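Local coordinates for D-2-hydroxyacid dehydrogensase protein (Ketogulonicigenium vulgare, PDB 4LSW) that probably catalyses the NAD(P)-dependent interconversion of D-2-hydroxyacids and 2-oxoacids, as in other members of the D-isomer specific 2-hydroxyacid dehydrogenase family, at residues Lys3-Leu9 / Phe24-Phe30; Trp15-Leu20 / Gly294-Arg298; Leu70-Val76 / Ile91-Pro97. One frame throughout, in Å; residues are numbered along the deposited sequence.

Interaction 1: Lys3-Leu9 / Phe24-Phe30; sequences KPEILQL and FTVHRLF
Glu5 and His27, on neighbouring parallel strands, are joined by a nearly linear side-chain hydrogen bond, NE2 of His27 giving its proton to OE1 of Glu5 at 2.8 Å (171° at the hydrogen). The carboxylate oxygen lies at the ring's edge, close to the imidazole plane, although the two flat groups are turned 38° apart. Beneath this pair the backbones are bonded in parallel register: His27 N reaches Ile6 O at 2.9 Å and Gln8 N reaches His27 O at 2.8 Å, so His27 binds strand 5-8 through both its amide and its carbonyl. On the other face, beside Val26, CD1 of Ile6 meets CG2 of Val26 at 3.7 Å and also touches the Phe24 ring. With CG anti to the backbone N (chi1 -177°) and the chain extended, Gln8 lays its amide by the Phe30 ring, NE2 3.6 Å from CE1, the two planes inclined to one another; its hydrogen bonds go instead to Gln17 OE1 and Gly10 O. Helix 14-23 makes the connection of this beta-alpha-beta unit. Leu7 and His27 pack against helix 35-42, Ile6 and Phe24 against helix 287-306, and strand 48-52 continues the sheet beyond strand 5-8.

Interaction 2: Trp15-Leu20 / Gly294-Arg298; sequences WDQEPL and GQLLR
Asp16 and Arg298 set their side chains at about a right angle between two helices, and the salt bridge they form is made edge-on to the guanidinium. NE of Arg298 donates to OD1 of Asp16 at 3.1 Å, nearly straight, with the oxygen close to the guanidinium plane. On the acid's side the approach is less regular: OD1 is met on its anti side, and the carboxylate is turned 39° from the guanidinium. After an extended chi2, the arginine chain bends at chi3 (-80°), which turns NE toward the acid. A water accepts from NH2 of Arg298 and donates to OD1 of Asp16 at 2.6 Å, giving the charged pair a second, indirect link.

The flat group is also sandwiched. CG of Pro19 rests over one face, 3.6 Å from NE of Arg298, while Gln295 CA lies against the opposite face; OE1 of Gln295 takes a weak bond from NH2, and NE2 of Gln295 bonds Asp299. Nearer the backbone, CG of Leu20 packs on CG of Arg298 at 3.9 Å. Replacing Arg298 with a leucine would probably leave Asp16 without its charge partner and Pro19 without the flat surface it covers.

Gly294 lets the acid come close, its CA 3.2 Å from OD1 of Asp16; a beta carbon would clash. With axes 9.9 Å apart and 22° from parallel, the segments form a helix-helix contact centred on a salt bridge and flanked by apolar packing, in which the C-terminal helix 287-306 returns to pack beside helix 14-23 on the N-terminal sheet, as in the two-domain fold of this dehydrogenase family.

Interaction 3: Leu70-Val76 / Ile91-Pro97; sequences LISVYGV and IQVTNTP
Ser72 and Thr94 face each other across a pair of parallel strands, their hydroxyls OG and OG1 hydrogen-bonded at 2.8 Å. Thr94 OG1 sits between its backbone N and carbonyl carbon (chi1 64°), a torsion that leaves CG2 to touch CD1 of Leu70 at 4.0 Å. A water bonded to Thr94 OG1 also donates to Val73 O and, weakly, to Asn95 O, tying the end of strand 92-94 to its neighbour.

Past the strands, side chains join the backbone in the pairing. ND2 of Asn95 gives an almost straight bond to Val76 O (2.9 Å, 174°), in the carbonyl plane and on a lone pair. Gly75 is held at both its N and its O by Thr96: N donates to OG1 at 2.8 Å and O accepts from Thr96 N. At its positive phi (121°) a beta carbon would collide with the carbonyl oxygen of Tyr74, so only glycine fits comfortably.

Backbone bonds fix the register underneath, Ile71 N to Gln92 O at 2.9 Å and Val73 N to Thr94 O. On the other face CG1 of Ile71 meets CG2 of Ile91 at 4.0 Å, with Cys86 of helix 83-89 packed on both. Helix 287-306 lies against the Ser72 and Thr94 face, and strand 313-315 runs antiparallel beyond strand 92-94. Strand 70-74, helix 83-89 and strand 92-94 make a beta-alpha-beta unit of the flavodoxin-like, probably substrate-binding, domain typical of this dehydrogenase family.

All three interactions belong to the smaller sheet and its covering helices, away from the seven-stranded parallel sheet that probably binds the nucleotide. Interactions 1 and 3 reach the same sheet with centres about 15 Å apart and do not touch; strand 48-52 lies between their strand pairs. Interaction 2, with its centre about 13 Å from each of the others, touches both: Leu20 packs on Val26, Leu297 on Ser72 and Asp16 on Tyr74. Along the chain the segments of interactions 1 and 2 alternate, helix 14-23 lying between strands 5-8 and 25-28; interaction 3 opens after interaction 1 closes and is nested in the loop that interaction 2 closes. Local beta-alpha-beta units thus build the sheet, and the late helix 287-306 joins them.

Interaction 1: Lys3-Leu9 / Phe24-Phe30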
loop_
_atom_site.group_PDB
_atom_site.type_symbol
_atom_site.label_atom_id
_atom_site.label_comp_id
_atom_site.label_asym_id
_atom_site.label_seq_id
_atom_site.Cartn_x
_atom_site.Cartn_y
_atom_site.Cartn_z
ATOM N N LYS A 3 10.515 12.180 30.401
ATOM C CA LYS A 3 10.530 11.347 29.216
ATOM C C LYS A 3 9.100 10.836 29.116
ATOM O O LYS A 3 8.741 9.869 29.800
ATOM C CB LYS A 3 11.497 10.172 29.373
ATOM C CG LYS A 3 12.966 10.562 29.486
ATOM C CD LYS A 3 13.854 9.337 29.412
ATOM C CE LYS A 3 13.659 8.620 28.094
ATOM N NZ LYS A 3 14.516 7.413 27.966
ATOM N N PRO A 4 8.274 11.503 28.288
ATOM C CA PRO A 4 6.839 11.204 28.212
ATOM C C PRO A 4 6.571 9.722 27.998
ATOM O O PRO A 4 7.329 9.028 27.313
ATOM C CB PRO A 4 6.372 12.015 27.003
ATOM C CG PRO A 4 7.325 13.169 26.951
ATOM C CD PRO A 4 8.654 12.590 27.369
ATOM N N GLU A 5 5.515 9.230 28.625
ATOM C CA GLU A 5 5.264 7.805 28.588
ATOM C C GLU A 5 4.322 7.465 27.455
ATOM O O GLU A 5 3.252 8.067 27.296
ATOM C CB GLU A 5 4.763 7.298 29.937
ATOM C CG GLU A 5 5.723 7.674 31.052
ATOM C CD GLU A 5 5.574 6.820 32.282
ATOM O OE1 GLU A 5 5.308 5.608 32.149
ATOM O OE2 GLU A 5 5.732 7.375 33.384
ATOM N N ILE A 6 4.766 6.519 26.636
ATOM C CA ILE A 6 4.005 6.103 25.470
ATOM C C ILE A 6 3.837 4.584 25.436
ATOM O O ILE A 6 4.622 3.840 26.029
ATOM C CB ILE A 6 4.645 6.614 24.164
ATOM C CG1 ILE A 6 5.925 5.856 23.836
ATOM C CG2 ILE A 6 4.936 8.108 24.247
ATOM C CD1 ILE A 6 6.522 6.300 22.521
ATOM N N LEU A 7 2.785 4.134 24.766
ATOM C CA LEU A 7 2.505 2.713 24.645
ATOM C C LEU A 7 2.704 2.302 23.190
ATOM O O LEU A 7 2.065 2.853 22.289
ATOM C CB LEU A 7 1.072 2.422 25.103
ATOM C CG LEU A 7 0.609 0.962 25.235
ATOM C CD1 LEU A 7 1.330 0.241 26.360
ATOM C CD2 LEU A 7 -0.891 0.928 25.480
ATOM N N GLN A 8 3.610 1.357 22.961
ATOM C CA GLN A 8 3.932 0.912 21.604
ATOM C C GLN A 8 3.299 -0.457 21.357
ATOM O O GLN A 8 3.517 -1.395 22.122
ATOM C CB GLN A 8 5.447 0.845 21.420
ATOM C CG GLN A 8 5.886 0.470 20.007
ATOM C CD GLN A 8 7.386 0.492 19.849
ATOM O OE1 GLN A 8 8.075 1.296 20.478
ATOM N NE2 GLN A 8 7.909 -0.403 19.016
ATOM N N LEU A 9 2.504 -0.571 20.295
ATOM C CA LEU A 9 1.688 -1.773 20.111
ATOM C C LEU A 9 2.347 -2.884 19.289
ATOM O O LEU A 9 1.965 -4.045 19.416
ATOM C CB LEU A 9 0.328 -1.411 19.517
ATOM C CG LEU A 9 -0.502 -0.365 20.253
ATOM C CD1 LEU A 9 -1.901 -0.326 19.659
ATOM C CD2 LEU A 9 -0.554 -0.647 21.751
ATOM N N PHE A 24 11.591 8.793 24.987
ATOM C CA PHE A 24 10.351 8.482 25.692
ATOM C C PHE A 24 10.514 7.305 26.629
ATOM O O PHE A 24 11.458 6.537 26.494
ATOM C CB PHE A 24 9.231 8.173 24.685
ATOM C CG PHE A 24 9.006 9.266 23.687
ATOM C CD1 PHE A 24 8.539 10.503 24.100
ATOM C CD2 PHE A 24 9.265 9.062 22.335
ATOM C CE1 PHE A 24 8.335 11.530 23.190
ATOM C CE2 PHE A 24 9.062 10.083 21.419
ATOM C CZ PHE A 24 8.595 11.316 21.844
ATOM N N THR A 25 9.586 7.173 27.574
ATOM C CA THR A 25 9.473 5.961 28.375
ATOM C C THR A 25 8.495 5.067 27.630
ATOM O O THR A 25 7.287 5.280 27.693
ATOM C CB THR A 25 8.934 6.265 29.777
ATOM O OG1 THR A 25 9.818 7.180 30.435
ATOM C CG2 THR A 25 8.810 4.990 30.612
ATOM N N VAL A 26 9.030 4.095 26.899
ATOM C CA VAL A 26 8.222 3.301 25.978
ATOM C C VAL A 26 7.851 1.963 26.586
ATOM O O VAL A 26 8.718 1.135 26.897
ATOM C CB VAL A 26 8.962 3.059 24.658
ATOM C CG1 VAL A 26 8.097 2.231 23.696
ATOM C CG2 VAL A 26 9.366 4.380 24.025
ATOM N N HIS A 27 6.548 1.752 26.731
ATOM C CA HIS A 27 6.023 0.481 27.200
ATOM C C HIS A 27 5.619 -0.363 25.996
ATOM O O HIS A 27 4.765 0.039 25.207
ATOM C CB HIS A 27 4.840 0.729 28.135
ATOM C CG HIS A 27 5.183 1.613 29.294
ATOM N ND1 HIS A 27 5.921 1.172 30.369
ATOM C CD2 HIS A 27 4.920 2.922 29.522
ATOM C CE1 HIS A 27 6.082 2.171 31.226
ATOM N NE2 HIS A 27 5.494 3.243 30.730
ATOM N N ARG A 28 6.248 -1.527 25.862
ATOM C CA ARG A 28 6.018 -2.404 24.718
ATOM C C ARG A 28 4.936 -3.415 25.038
ATOM O O ARG A 28 5.209 -4.442 25.653
ATOM C CB ARG A 28 7.306 -3.133 24.345
ATOM C CG ARG A 28 8.464 -2.200 24.064
ATOM C CD ARG A 28 9.705 -2.973 23.682
ATOM N NE ARG A 28 10.841 -2.083 23.468
ATOM C CZ ARG A 28 11.978 -2.457 22.890
ATOM N NH1 ARG A 28 12.131 -3.705 22.462
ATOM N NH2 ARG A 28 12.961 -1.580 22.737
ATOM N N LEU A 29 3.710 -3.131 24.615
ATOM C CA LEU A 29 2.593 -4.010 24.921
ATOM C C LEU A 29 2.790 -5.371 24.241
ATOM O O LEU A 29 2.343 -6.406 24.747
ATOM C CB LEU A 29 1.269 -3.358 24.501
ATOM C CG LEU A 29 0.005 -4.037 25.022
ATOM C CD1 LEU A 29 0.044 -4.119 26.530
ATOM C CD2 LEU A 29 -1.240 -3.287 24.551
ATOM N N PHE A 30 3.503 -5.361 23.120
ATOM C CA PHE A 30 3.727 -6.570 22.326
ATOM C C PHE A 30 4.803 -7.483 22.916
ATOM O O PHE A 30 5.102 -8.542 22.356
ATOM C CB PHE A 30 4.093 -6.193 20.891
ATOM C CG PHE A 30 5.366 -5.394 20.777
ATOM C CD1 PHE A 30 5.350 -4.008 20.896
ATOM C CD2 PHE A 30 6.577 -6.027 20.528
ATOM C CE1 PHE A 30 6.524 -3.274 20.781
ATOM C CE2 PHE A 30 7.750 -5.300 20.418
ATOM C CZ PHE A 30 7.724 -3.924 20.541
#

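Interaction 2: Trp15-Leu20 / Gly294-Arg298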
loop_
_atom_site.group_PDB
_atom_site.type_symbol
_atom_site.label_atom_id
_atom_site.label_comp_id
_atom_site.label_asym_id
_atom_site.label_seq_id
_atom_site.Cartn_x
_atom_site.Cartn_y
_atom_site.Cartn_z
ATOM N N TRP A 15 16.260 1.463 13.814
ATOM C CA TRP A 15 16.574 2.865 13.554
ATOM C C TRP A 15 15.469 3.828 14.024
ATOM O O TRP A 15 15.688 5.041 14.133
ATOM C CB TRP A 15 16.978 3.102 12.084
ATOM C CG TRP A 15 16.005 2.641 11.040
ATOM C CD1 TRP A 15 14.687 2.982 10.936
ATOM C CD2 TRP A 15 16.293 1.805 9.913
ATOM N NE1 TRP A 15 14.133 2.383 9.831
ATOM C CE2 TRP A 15 15.098 1.658 9.183
ATOM C CE3 TRP A 15 17.446 1.156 9.454
ATOM C CZ2 TRP A 15 15.021 0.888 8.018
ATOM C CZ3 TRP A 15 17.367 0.389 8.299
ATOM C CH2 TRP A 15 16.163 0.263 7.594
ATOM N N ASP A 16 14.292 3.273 14.317
ATOM C CA ASP A 16 13.230 4.029 14.972
ATOM C C ASP A 16 13.172 3.720 16.463
ATOM O O ASP A 16 12.946 4.613 17.281
ATOM C CB ASP A 16 11.874 3.701 14.340
ATOM C CG ASP A 16 11.785 4.139 12.902
ATOM O OD1 ASP A 16 12.246 5.259 12.608
ATOM O OD2 ASP A 16 11.246 3.361 12.091
ATOM N N GLN A 17 13.363 2.452 16.799
ATOM C CA GLN A 17 13.256 2.026 18.191
ATOM C C GLN A 17 14.269 2.740 19.083
ATOM O O GLN A 17 13.925 3.237 20.163
ATOM C CB GLN A 17 13.430 0.519 18.308
ATOM C CG GLN A 17 12.984 -0.038 19.642
ATOM C CD GLN A 17 11.491 0.024 19.805
ATOM O OE1 GLN A 17 10.751 -0.558 19.011
ATOM N NE2 GLN A 17 11.032 0.736 20.826
ATOM N N GLU A 18 15.512 2.815 18.628
ATOM C CA GLU A 18 16.542 3.473 19.424
ATOM C C GLU A 18 16.207 4.933 19.762
ATOM O O GLU A 18 16.235 5.304 20.934
ATOM C CB GLU A 18 17.923 3.324 18.769
ATOM C CG GLU A 18 18.412 1.883 18.728
ATOM C CD GLU A 18 19.546 1.672 17.747
ATOM O OE1 GLU A 18 20.393 2.579 17.611
ATOM O OE2 GLU A 18 19.583 0.597 17.112
ATOM N N PRO A 19 15.856 5.769 18.757
ATOM C CA PRO A 19 15.549 7.152 19.159
ATOM C C PRO A 19 14.232 7.302 19.918
ATOM O O PRO A 19 14.072 8.250 20.694
ATOM C CB PRO A 19 15.486 7.912 17.827
ATOM C CG PRO A 19 15.303 6.871 16.788
ATOM C CD PRO A 19 15.978 5.644 17.292
ATOM N N LEU A 20 13.299 6.387 19.695
ATOM C CA LEU A 20 12.071 6.378 20.486
ATOM C C LEU A 20 12.377 6.123 21.959
ATOM O O LEU A 20 11.886 6.841 22.837
ATOM C CB LEU A 20 11.081 5.335 19.955
ATOM C CG LEU A 20 10.217 5.741 18.756
ATOM C CD1 LEU A 20 9.544 4.526 18.144
ATOM C CD2 LEU A 20 9.182 6.758 19.191
ATOM N N GLY A 294 9.409 6.134 9.414
ATOM C CA GLY A 294 9.771 6.081 10.820
ATOM C C GLY A 294 10.094 7.455 11.373
ATOM O O GLY A 294 9.685 7.798 12.481
ATOM N N GLN A 295 10.835 8.243 10.597
ATOM C CA GLN A 295 11.184 9.604 10.987
ATOM C C GLN A 295 9.941 10.468 11.179
ATOM O O GLN A 295 9.873 11.285 12.101
ATOM C CB GLN A 295 12.103 10.241 9.936
ATOM C CG GLN A 295 12.676 11.598 10.348
ATOM C CD GLN A 295 13.668 11.489 11.492
ATOM O OE1 GLN A 295 14.696 10.814 11.380
ATOM N NE2 GLN A 295 13.361 12.147 12.605
ATOM N N LEU A 296 8.957 10.281 10.304
ATOM C CA LEU A 296 7.720 11.051 10.350
ATOM C C LEU A 296 6.884 10.685 11.575
ATOM O O LEU A 296 6.325 11.560 12.242
ATOM C CB LEU A 296 6.932 10.824 9.058
ATOM C CG LEU A 296 5.692 11.685 8.827
ATOM C CD1 LEU A 296 5.973 13.150 9.144
ATOM C CD2 LEU A 296 5.218 11.516 7.381
ATOM N N LEU A 297 6.795 9.390 11.858
ATOM C CA LEU A 297 6.147 8.931 13.077
ATOM C C LEU A 297 6.803 9.604 14.279
ATOM O O LEU A 297 6.129 10.188 15.126
ATOM C CB LEU A 297 6.275 7.417 13.204
ATOM C CG LEU A 297 5.828 6.848 14.552
ATOM C CD1 LEU A 297 4.338 6.523 14.563
ATOM C CD2 LEU A 297 6.643 5.616 14.893
ATOM N N ARG A 298 8.126 9.542 14.339
ATOM C CA ARG A 298 8.816 10.124 15.476
ATOM C C ARG A 298 8.666 11.647 15.516
ATOM O O ARG A 298 8.485 12.223 16.590
ATOM C CB ARG A 298 10.280 9.695 15.483
ATOM C CG ARG A 298 10.446 8.205 15.712
ATOM C CD ARG A 298 11.907 7.804 15.808
ATOM N NE ARG A 298 12.569 7.672 14.509
ATOM C CZ ARG A 298 13.498 8.505 14.048
ATOM N NH1 ARG A 298 13.873 9.554 14.769
ATOM N NH2 ARG A 298 14.060 8.284 12.867
HETATM O O HOH W 1 13.714 6.266 10.670
#

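Interaction 3: Leu70-Val76 / Ile91-Pro97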
loop_
_atom_site.group_PDB
_atom_site.type_symbol
_atom_site.label_atom_id
_atom_site.label_comp_id
_atom_site.label_asym_id
_atom_site.label_seq_id
_atom_site.Cartn_x
_atom_site.Cartn_y
_atom_site.Cartn_z
ATOM N N LEU A 70 -2.809 11.320 22.071
ATOM C CA LEU A 70 -2.399 11.190 20.682
ATOM C C LEU A 70 -2.146 9.745 20.322
ATOM O O LEU A 70 -1.558 8.996 21.099
ATOM C CB LEU A 70 -1.111 11.993 20.451
ATOM C CG LEU A 70 -0.371 11.750 19.130
ATOM C CD1 LEU A 70 -1.185 12.210 17.934
ATOM C CD2 LEU A 70 0.973 12.443 19.137
ATOM N N ILE A 71 -2.605 9.352 19.140
ATOM C CA ILE A 71 -2.233 8.063 18.579
ATOM C C ILE A 71 -1.509 8.345 17.276
ATOM O O ILE A 71 -2.077 8.951 16.368
ATOM C CB ILE A 71 -3.461 7.171 18.306
ATOM C CG1 ILE A 71 -4.223 6.911 19.608
ATOM C CG2 ILE A 71 -3.021 5.851 17.684
ATOM C CD1 ILE A 71 -5.600 6.277 19.415
ATOM N N SER A 72 -0.248 7.933 17.209
ATOM C CA SER A 72 0.570 8.127 16.025
ATOM C C SER A 72 0.762 6.792 15.321
ATOM O O SER A 72 1.214 5.811 15.924
ATOM C CB SER A 72 1.908 8.784 16.383
ATOM O OG SER A 72 1.718 10.157 16.664
ATOM N N VAL A 73 0.381 6.766 14.046
ATOM C CA VAL A 73 0.410 5.548 13.250
ATOM C C VAL A 73 1.605 5.533 12.300
ATOM O O VAL A 73 1.874 6.521 11.603
ATOM C CB VAL A 73 -0.886 5.412 12.420
ATOM C CG1 VAL A 73 -0.865 4.133 11.616
ATOM C CG2 VAL A 73 -2.121 5.454 13.333
ATOM N N TYR A 74 2.318 4.409 12.293
ATOM C CA TYR A 74 3.368 4.137 11.313
ATOM C C TYR A 74 2.688 3.550 10.077
ATOM O O TYR A 74 2.159 2.440 10.127
ATOM C CB TYR A 74 4.359 3.140 11.917
ATOM C CG TYR A 74 5.571 2.783 11.080
ATOM C CD1 TYR A 74 5.489 1.837 10.061
ATOM C CD2 TYR A 74 6.810 3.344 11.352
ATOM C CE1 TYR A 74 6.604 1.488 9.315
ATOM C CE2 TYR A 74 7.925 2.998 10.616
ATOM C CZ TYR A 74 7.819 2.077 9.603
ATOM O OH TYR A 74 8.950 1.742 8.885
ATOM N N GLY A 75 2.681 4.311 8.985
ATOM C CA GLY A 75 2.004 3.891 7.766
ATOM C C GLY A 75 0.924 4.866 7.327
ATOM O O GLY A 75 0.587 5.809 8.057
ATOM N N VAL A 76 0.377 4.649 6.129
ATOM C CA VAL A 76 -0.660 5.523 5.576
ATOM C C VAL A 76 -2.051 5.252 6.152
ATOM O O VAL A 76 -2.750 6.171 6.595
ATOM C CB VAL A 76 -0.761 5.387 4.041
ATOM C CG1 VAL A 76 -1.834 6.306 3.500
ATOM C CG2 VAL A 76 0.572 5.700 3.385
ATOM N N ILE A 91 -9.014 12.782 21.413
ATOM C CA ILE A 91 -7.740 12.180 21.034
ATOM C C ILE A 91 -7.432 12.487 19.567
ATOM O O ILE A 91 -8.285 12.304 18.696
ATOM C CB ILE A 91 -7.743 10.664 21.275
ATOM C CG1 ILE A 91 -7.912 10.378 22.768
ATOM C CG2 ILE A 91 -6.466 10.013 20.747
ATOM C CD1 ILE A 91 -8.383 8.976 23.053
ATOM N N GLN A 92 -6.213 12.955 19.314
ATOM C CA GLN A 92 -5.760 13.263 17.965
ATOM C C GLN A 92 -5.016 12.071 17.361
ATOM O O GLN A 92 -4.501 11.226 18.086
ATOM C CB GLN A 92 -4.871 14.506 17.989
ATOM C CG GLN A 92 -5.604 15.751 18.493
ATOM C CD GLN A 92 -4.671 16.923 18.728
ATOM O OE1 GLN A 92 -4.255 17.598 17.787
ATOM N NE2 GLN A 92 -4.333 17.168 19.991
ATOM N N VAL A 93 -4.983 11.998 16.030
ATOM C CA VAL A 93 -4.346 10.881 15.333
ATOM C C VAL A 93 -3.452 11.415 14.210
ATOM O O VAL A 93 -3.827 12.370 13.540
ATOM C CB VAL A 93 -5.397 9.901 14.761
ATOM C CG1 VAL A 93 -4.726 8.690 14.119
ATOM C CG2 VAL A 93 -6.376 9.439 15.844
ATOM N N THR A 94 -2.268 10.823 14.034
ATOM C CA THR A 94 -1.393 11.161 12.903
ATOM C C THR A 94 -1.041 9.895 12.126
ATOM O O THR A 94 -1.099 8.792 12.669
ATOM C CB THR A 94 -0.068 11.847 13.349
ATOM O OG1 THR A 94 0.707 10.937 14.139
ATOM C CG2 THR A 94 -0.339 13.121 14.138
ATOM N N ASN A 95 -0.676 10.054 10.855
ATOM C CA ASN A 95 -0.163 8.931 10.071
ATOM C C ASN A 95 1.153 9.317 9.396
ATOM O O ASN A 95 1.770 10.327 9.766
ATOM C CB ASN A 95 -1.197 8.444 9.042
ATOM C CG ASN A 95 -1.495 9.476 7.967
ATOM O OD1 ASN A 95 -1.256 10.668 8.142
ATOM N ND2 ASN A 95 -2.036 9.011 6.844
ATOM N N THR A 96 1.597 8.520 8.422
ATOM C CA THR A 96 2.822 8.853 7.678
ATOM C C THR A 96 2.614 8.819 6.160
ATOM O O THR A 96 3.027 7.865 5.496
ATOM C CB THR A 96 3.996 7.942 8.063
ATOM O OG1 THR A 96 3.728 6.595 7.665
ATOM C CG2 THR A 96 4.234 7.984 9.570
ATOM N N PRO A 97 1.982 9.867 5.616
ATOM C CA PRO A 97 1.648 9.942 4.190
ATOM C C PRO A 97 2.786 10.491 3.341
ATOM O O PRO A 97 3.750 11.041 3.881
ATOM C CB PRO A 97 0.502 10.945 4.174
ATOM C CG PRO A 97 0.839 11.894 5.275
ATOM C CD PRO A 97 1.527 11.066 6.344
HETATM O O HOH W 2 2.341 9.249 12.573
#